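Local coordinates for protein beta-hydroxyacid dehydrogenase, 3-hydroxyisobutyrate dehydrogenase (Saccharomonospora xinjiangensis XJ-54, PDB 6GRL) that probably acts as an NADP-dependent, S-selective imine reductase in reductive amination, at residues S77-V82 with G103-N108. Numbering follows the deposited sequence.
Sequences SRFVVV and GKVLVN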
# COMPACT_ATOMS: atom_id res chain seq x y z
N SER A 77 16.52 -13.60 18.52
CA SER A 77 17.14 -12.78 17.49
C SER A 77 17.02 -11.31 17.86
O SER A 77 16.15 -10.91 18.64
CB SER A 77 16.50 -13.01 16.11
OG SER A 77 15.90 -14.29 16.02
N ARG A 78 17.89 -10.50 17.26
CA ARG A 78 17.79 -9.05 17.36
C ARG A 78 16.79 -8.49 16.37
O ARG A 78 16.17 -7.45 16.63
CB ARG A 78 19.17 -8.41 17.13
CG ARG A 78 19.15 -6.89 17.01
CD ARG A 78 20.54 -6.34 16.77
NE ARG A 78 20.56 -4.88 16.83
CZ ARG A 78 20.62 -4.08 15.76
NH1 ARG A 78 20.69 -4.60 14.54
NH2 ARG A 78 20.63 -2.77 15.92
N PHE A 79 16.60 -9.17 15.24
CA PHE A 79 15.73 -8.72 14.15
C PHE A 79 14.40 -9.46 14.26
O PHE A 79 14.36 -10.69 14.09
CB PHE A 79 16.42 -8.99 12.81
CG PHE A 79 15.81 -8.26 11.65
CD1 PHE A 79 16.04 -6.91 11.47
CD2 PHE A 79 15.04 -8.94 10.72
CE1 PHE A 79 15.49 -6.24 10.39
CE2 PHE A 79 14.49 -8.28 9.64
CZ PHE A 79 14.71 -6.93 9.47
N VAL A 80 13.33 -8.73 14.53
CA VAL A 80 12.01 -9.32 14.76
C VAL A 80 11.05 -8.78 13.71
O VAL A 80 10.84 -7.56 13.62
CB VAL A 80 11.48 -9.02 16.17
CG1 VAL A 80 10.09 -9.62 16.36
CG2 VAL A 80 12.44 -9.54 17.23
N VAL A 81 10.46 -9.68 12.92
CA VAL A 81 9.51 -9.33 11.88
C VAL A 81 8.12 -9.76 12.33
O VAL A 81 7.92 -10.92 12.71
CB VAL A 81 9.88 -9.98 10.54
CG1 VAL A 81 8.89 -9.59 9.46
CG2 VAL A 81 11.30 -9.60 10.14
N VAL A 82 7.16 -8.84 12.28
CA VAL A 82 5.80 -9.08 12.73
C VAL A 82 4.89 -9.10 11.51
O VAL A 82 4.76 -8.10 10.79
CB VAL A 82 5.33 -8.00 13.73
CG1 VAL A 82 3.97 -8.37 14.31
CG2 VAL A 82 6.37 -7.82 14.83
N GLY A 103 17.67 -2.71 22.14
CA GLY A 103 18.65 -3.03 21.13
C GLY A 103 18.14 -3.85 19.97
O GLY A 103 18.92 -4.14 19.05
N LYS A 104 16.87 -4.22 19.97
CA LYS A 104 16.30 -4.99 18.87
C LYS A 104 15.75 -4.06 17.79
O LYS A 104 15.62 -2.85 17.97
CB LYS A 104 15.20 -5.92 19.39
CG LYS A 104 15.69 -7.01 20.33
CD LYS A 104 14.58 -8.00 20.65
CE LYS A 104 14.97 -8.95 21.77
NZ LYS A 104 16.02 -9.93 21.36
N VAL A 105 15.45 -4.66 16.64
CA VAL A 105 14.83 -3.96 15.52
C VAL A 105 13.52 -4.67 15.23
O VAL A 105 13.52 -5.87 14.92
CB VAL A 105 15.74 -3.94 14.29
CG1 VAL A 105 15.01 -3.34 13.10
CG2 VAL A 105 17.03 -3.19 14.58
N LEU A 106 12.41 -3.95 15.33
CA LEU A 106 11.09 -4.50 15.08
C LEU A 106 10.60 -4.02 13.72
O LEU A 106 10.49 -2.82 13.49
CB LEU A 106 10.10 -4.09 16.18
CG LEU A 106 10.53 -4.28 17.63
CD1 LEU A 106 9.39 -3.92 18.57
CD2 LEU A 106 11.01 -5.70 17.88
N VAL A 107 10.33 -4.96 12.82
CA VAL A 107 9.84 -4.67 11.48
C VAL A 107 8.41 -5.19 11.40
O VAL A 107 8.19 -6.40 11.34
CB VAL A 107 10.73 -5.28 10.40
CG1 VAL A 107 10.18 -4.95 9.01
CG2 VAL A 107 12.15 -4.78 10.54
N ASN A 108 7.45 -4.27 11.38
CA ASN A 108 6.03 -4.62 11.35
C ASN A 108 5.54 -4.58 9.91
O ASN A 108 5.52 -3.51 9.29
CB ASN A 108 5.22 -3.68 12.24
CG ASN A 108 3.76 -4.08 12.33
OD1 ASN A 108 3.38 -5.19 11.95
ND2 ASN A 108 2.93 -3.18 12.85
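Phe79 and Val107 meet at the tightly packed part of a parallel strand pair, 79-82 beside 105-108, the two strands of a beta-alpha-beta unit in the Rossmann-type domain, connected through helix 87-95. Two sheet hydrogen bonds leave Val80: its N donates to Val105 O (2.9 Å), and its O accepts Val107 N in a nearly straight bond (2.8 Å). On the face carrying Phe79, the Phe79 side chain crosses obliquely against Val105 and Val107. With CG anti to the backbone N (chi1 -165°), the ring leans across far enough for CZ to touch Val107 CG2 at 3.5 Å and CE1 to meet Val105 CG1; helix 156-166 covers this face through His162, Ile165 and Leu166. On the other face Leu106 lies alongside Val80, with CD2 against CB at 3.8 Å, and Trp123 and Ala124 of helix 114-126 pack on the leucine.

At the strand starts the contact becomes polar, and its solvent side is Arg78 with Gly103. The Lys104 chain runs past Arg78 O and turns at its end (chi4 -70°), bringing NZ to Ser77 O from above the carbonyl plane; NZ also hydrogen-bonds Val74 O, joining two backbone carbonyls. A methionine in its place would probably leave both carbonyls without this donor and the loop before strand 79-82 less firmly tied to its neighbour. Exposed Arg78 extends along Gly103, its guanidinium receiving Val105 CG2 over one face, while NE reaches Gly103 O at 2.9 Å through a bent bond, 132° at the hydrogen.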